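Local coordinates for protein chitinase (Chromobacterium violaceum, PDB 4TXG) that probably hydrolyses glycosidic bonds in chitin as a family GH18 glycoside hydrolase, with a chitin-binding module that may help it hold the polymer, at residues Gly408-Asp416 against Asn560-Leu568. Residues are numbered along the deposited sequence; the frame is centred on the assembly and turned at random.
Sequences GPNAALYDD and NGALAAPWL
L563 lays its two methyl groups against P409 and D416. CD2 meets the carboxylate carbon CG of D416 at 3.6 Å and also touches the backbone O of Y414. CD1 lies at D416 OD2 on one hand and at P409 CG, 3.9 Å away, on the other. The P409 ring and the L563 chain run roughly perpendicular where they meet. In L563, chi1 at -63° sets CG anti to the carbonyl carbon, and this carries both methyls to P409 and D416. P409 CB also rests on A565 CB (3.7 Å), and L413 CB on A564 CB.

One direct hydrogen bond joins the backbones. L413 N donates to L563 O at 2.8 Å, with a tilt of 28° from the carbonyl plane. A412 CA adds a CA-H...O contact to the same oxygen. A562 O lies at the edge of the Y414 ring, in its plane. One water donates to both D415 O and A562 O. A second donates to D416 OD2 and accepts from N560 ND2, while W479 NE1 also hydrogen-bonds OD2 and K418 N bonds OD1.

N560 holds the turn from both its backbone and its side chain. Its OD1 accepts from L563 N at 3.0 Å in an Asx motif. Its O accepts from L563 N and A565 N, which reach it from opposite faces, and its N donates to A565 O. A564 and A565 form a G1 beta bulge opposite it.

The contact ties the loop after barrel strand 391-395 to the hairpin turn between strands 556-560 and 565-570. Helix 582-594 flanks it, with W591 against L413 and Q587 against A564.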
ATOM      1  N   GLY A 408       4.438 -14.433  14.579  1.00  7.80           N
ATOM      2  CA  GLY A 408       5.030 -13.134  14.816  1.00 11.21           C
ATOM      3  C   GLY A 408       4.078 -11.996  14.517  1.00  8.88           C
ATOM      4  O   GLY A 408       2.930 -12.236  14.135  1.00  9.24           O
ATOM      5  N   PRO A 409       4.553 -10.750  14.682  1.00  9.44           N
ATOM      6  CA  PRO A 409       3.683  -9.580  14.521  1.00  8.10           C
ATOM      7  C   PRO A 409       3.145  -9.449  13.108  1.00 11.23           C
ATOM      8  O   PRO A 409       3.835  -9.743  12.123  1.00 10.71           O
ATOM      9  CB  PRO A 409       4.598  -8.391  14.848  1.00 11.49           C
ATOM     10  CG  PRO A 409       5.847  -8.975  15.432  1.00 16.63           C
ATOM     11  CD  PRO A 409       5.958 -10.369  14.897  1.00 11.75           C
ATOM     12  N   ASN A 410       1.911  -8.977  13.033  1.00  8.03           N
ATOM     13  CA  ASN A 410       1.241  -8.724  11.772  1.00  8.66           C
ATOM     14  C   ASN A 410       1.831  -7.508  11.038  1.00 13.24           C
ATOM     15  O   ASN A 410       1.846  -7.449   9.808  1.00  9.48           O
ATOM     16  CB  ASN A 410      -0.252  -8.525  12.044  1.00  8.24           C
ATOM     17  CG  ASN A 410      -1.045  -8.353  10.779  1.00 14.87           C
ATOM     18  OD1 ASN A 410      -1.479  -7.259  10.449  1.00 27.22           O
ATOM     19  ND2 ASN A 410      -1.210  -9.434  10.044  1.00 15.63           N
ATOM     20  N   ALA A 411       2.361  -6.557  11.804  1.00  8.40           N
ATOM     21  CA  ALA A 411       2.732  -5.262  11.244  1.00  7.20           C
ATOM     22  C   ALA A 411       3.890  -4.619  12.007  1.00  6.75           C
ATOM     23  O   ALA A 411       3.789  -3.474  12.432  1.00  8.96           O
ATOM     24  CB  ALA A 411       1.522  -4.337  11.252  1.00  9.56           C
ATOM     25  N   ALA A 412       4.979  -5.360  12.200  1.00  6.00           N
ATOM     26  CA  ALA A 412       6.131  -4.799  12.910  1.00  6.11           C
ATOM     27  C   ALA A 412       6.576  -3.464  12.307  1.00  7.35           C
ATOM     28  O   ALA A 412       6.656  -3.325  11.091  1.00  8.08           O
ATOM     29  CB  ALA A 412       7.298  -5.792  12.895  1.00  6.54           C
ATOM     30  N   LEU A 413       6.867  -2.480  13.156  1.00  6.24           N
ATOM     31  CA  LEU A 413       7.432  -1.221  12.661  1.00  6.26           C
ATOM     32  C   LEU A 413       8.874  -1.410  12.183  1.00  8.14           C
ATOM     33  O   LEU A 413       9.264  -0.898  11.132  1.00  7.31           O
ATOM     34  CB  LEU A 413       7.398  -0.148  13.749  1.00  8.00           C
ATOM     35  CG  LEU A 413       8.021   1.205  13.395  1.00  8.13           C
ATOM     36  CD1 LEU A 413       7.346   1.809  12.171  1.00  8.81           C
ATOM     37  CD2 LEU A 413       7.934   2.157  14.581  1.00  9.61           C
ATOM     38  N   TYR A 414       9.656  -2.130  12.985  1.00  8.39           N
ATOM     39  CA  TYR A 414      11.085  -2.332  12.742  1.00  6.51           C
ATOM     40  C   TYR A 414      11.487  -3.799  12.675  1.00 10.17           C
ATOM     41  O   TYR A 414      10.781  -4.670  13.169  1.00  9.52           O
ATOM     42  CB  TYR A 414      11.916  -1.715  13.868  1.00  7.46           C
ATOM     43  CG  TYR A 414      11.874  -0.217  14.033  1.00  7.52           C
ATOM     44  CD1 TYR A 414      11.950   0.637  12.939  1.00  6.90           C
ATOM     45  CD2 TYR A 414      11.834   0.343  15.309  1.00  9.71           C
ATOM     46  CE1 TYR A 414      11.951   2.010  13.108  1.00  7.15           C
ATOM     47  CE2 TYR A 414      11.828   1.709  15.491  1.00  7.84           C
ATOM     48  CZ  TYR A 414      11.895   2.537  14.389  1.00  7.67           C
ATOM     49  OH  TYR A 414      11.901   3.896  14.578  1.00  7.65           O
ATOM     50  N   ASP A 415      12.661  -4.045  12.109  1.00  6.57           N
ATOM     51  CA  ASP A 415      13.351  -5.321  12.258  1.00  6.68           C
ATOM     52  C   ASP A 415      13.991  -5.397  13.660  1.00 10.26           C
ATOM     53  O   ASP A 415      14.457  -4.374  14.171  1.00 10.16           O
ATOM     54  CB  ASP A 415      14.418  -5.458  11.179  1.00  8.15           C
ATOM     55  CG  ASP A 415      15.078  -6.822  11.188  1.00  9.30           C
ATOM     56  OD1 ASP A 415      14.468  -7.773  10.654  1.00 13.37           O
ATOM     57  OD2 ASP A 415      16.186  -6.936  11.743  1.00 10.71           O
ATOM     58  N   ASP A 416      14.004  -6.586  14.271  1.00  9.22           N
ATOM     59  CA  ASP A 416      14.670  -6.788  15.573  1.00 10.76           C
ATOM     60  C   ASP A 416      15.802  -7.810  15.463  1.00 12.87           C
ATOM     61  O   ASP A 416      16.378  -8.232  16.472  1.00 12.60           O
ATOM     62  CB  ASP A 416      13.656  -7.218  16.664  1.00 12.71           C
ATOM     63  CG  ASP A 416      13.124  -8.657  16.485  1.00 15.39           C
ATOM     64  OD1 ASP A 416      13.332  -9.279  15.420  1.00 14.91           O
ATOM     65  OD2 ASP A 416      12.466  -9.166  17.429  1.00 12.85           O
ATOM     66  N   ASN A 560       6.477  -5.571  22.567  1.00 10.29           N
ATOM     67  CA  ASN A 560       7.886  -5.508  22.229  1.00 11.72           C
ATOM     68  C   ASN A 560       8.178  -4.159  21.570  1.00 10.91           C
ATOM     69  O   ASN A 560       7.728  -3.902  20.456  1.00 11.51           O
ATOM     70  CB  ASN A 560       8.249  -6.685  21.310  1.00  9.58           C
ATOM     71  CG  ASN A 560       9.724  -6.738  20.966  1.00 16.19           C
ATOM     72  OD1 ASN A 560      10.281  -5.788  20.430  1.00 17.66           O
ATOM     73  ND2 ASN A 560      10.358  -7.867  21.262  1.00 19.22           N
ATOM     74  N   GLY A 561       8.918  -3.296  22.267  1.00 12.46           N
ATOM     75  CA  GLY A 561       9.190  -1.953  21.767  1.00 14.74           C
ATOM     76  C   GLY A 561      10.154  -1.906  20.590  1.00 13.39           C
ATOM     77  O   GLY A 561      10.155  -0.944  19.820  1.00 14.43           O
ATOM     78  N   ALA A 562      10.986  -2.935  20.451  1.00  8.47           N
ATOM     79  CA  ALA A 562      11.888  -3.014  19.305  1.00  9.27           C
ATOM     80  C   ALA A 562      11.091  -3.225  18.025  1.00 10.05           C
ATOM     81  O   ALA A 562      11.490  -2.792  16.944  1.00 10.32           O
ATOM     82  CB  ALA A 562      12.912  -4.142  19.507  1.00  8.72           C
ATOM     83  N   LEU A 563       9.943  -3.884  18.156  1.00  8.54           N
ATOM     84  CA  LEU A 563       9.083  -4.179  17.016  1.00  7.90           C
ATOM     85  C   LEU A 563       7.892  -3.226  16.907  1.00 11.55           C
ATOM     86  O   LEU A 563       7.215  -3.197  15.887  1.00 12.58           O
ATOM     87  CB  LEU A 563       8.558  -5.616  17.119  1.00  7.98           C
ATOM     88  CG  LEU A 563       9.602  -6.734  17.080  1.00  8.62           C
ATOM     89  CD1 LEU A 563       9.017  -8.069  17.552  1.00 11.65           C
ATOM     90  CD2 LEU A 563      10.152  -6.842  15.665  1.00 11.38           C
ATOM     91  N   ALA A 564       7.655  -2.459  17.969  1.00 11.04           N
ATOM     92  CA  ALA A 564       6.409  -1.708  18.166  1.00  8.40           C
ATOM     93  C   ALA A 564       5.196  -2.619  17.966  1.00  8.32           C
ATOM     94  O   ALA A 564       4.269  -2.291  17.226  1.00  8.66           O
ATOM     95  CB  ALA A 564       6.337  -0.490  17.236  1.00  7.93           C
ATOM     96  N   ALA A 565       5.212  -3.756  18.647  1.00  9.45           N
ATOM     97  CA  ALA A 565       4.203  -4.792  18.434  1.00 10.77           C
ATOM     98  C   ALA A 565       3.612  -5.316  19.742  1.00  9.42           C
ATOM     99  O   ALA A 565       4.335  -5.805  20.604  1.00  9.57           O
ATOM    100  CB  ALA A 565       4.800  -5.936  17.644  1.00  9.66           C
ATOM    101  N   PRO A 566       2.285  -5.194  19.899  1.00  9.61           N
ATOM    102  CA  PRO A 566       1.586  -5.867  20.990  1.00  7.67           C
ATOM    103  C   PRO A 566       1.029  -7.207  20.526  1.00  7.92           C
ATOM    104  O   PRO A 566       0.784  -7.404  19.335  1.00  9.96           O
ATOM    105  CB  PRO A 566       0.450  -4.894  21.335  1.00  7.73           C
ATOM    106  CG  PRO A 566       0.140  -4.196  20.009  1.00  7.25           C
ATOM    107  CD  PRO A 566       1.390  -4.316  19.123  1.00  9.67           C
ATOM    108  N   TRP A 567       0.822  -8.116  21.468  1.00  8.35           N
ATOM    109  CA  TRP A 567       0.110  -9.341  21.176  1.00  8.73           C
ATOM    110  C   TRP A 567      -0.492  -9.929  22.428  1.00  9.41           C
ATOM    111  O   TRP A 567      -0.191  -9.508  23.549  1.00 10.50           O
ATOM    112  CB  TRP A 567       1.018 -10.374  20.509  1.00 10.07           C
ATOM    113  CG  TRP A 567       2.117 -10.988  21.353  1.00  9.88           C
ATOM    114  CD1 TRP A 567       2.086 -12.193  22.005  1.00  8.88           C
ATOM    115  CD2 TRP A 567       3.432 -10.457  21.567  1.00 10.19           C
ATOM    116  NE1 TRP A 567       3.295 -12.433  22.621  1.00 11.53           N
ATOM    117  CE2 TRP A 567       4.146 -11.382  22.352  1.00 11.25           C
ATOM    118  CE3 TRP A 567       4.078  -9.277  21.166  1.00 10.22           C
ATOM    119  CZ2 TRP A 567       5.462 -11.170  22.762  1.00 13.63           C
ATOM    120  CZ3 TRP A 567       5.390  -9.063  21.570  1.00  9.69           C
ATOM    121  CH2 TRP A 567       6.069 -10.005  22.356  1.00 11.77           C
ATOM    122  N   LEU A 568      -1.364 -10.899  22.209  1.00  9.20           N
ATOM    123  CA  LEU A 568      -1.914 -11.682  23.298  1.00  9.30           C
ATOM    124  C   LEU A 568      -1.311 -13.069  23.251  1.00 10.54           C
ATOM    125  O   LEU A 568      -1.270 -13.693  22.192  1.00 10.32           O
ATOM    126  CB  LEU A 568      -3.433 -11.768  23.186  1.00  9.81           C
ATOM    127  CG  LEU A 568      -4.176 -10.441  23.241  1.00 12.69           C
ATOM    128  CD1 LEU A 568      -5.655 -10.694  23.014  1.00  9.79           C
ATOM    129  CD2 LEU A 568      -3.926  -9.772  24.591  1.00 13.22           C
TER
HETATM  130  O   HOH W   1      14.156  -2.737  16.321  1.00 14.36           O
HETATM  131  O   HOH W   2      12.863  -8.394  19.854  1.00 26.89           O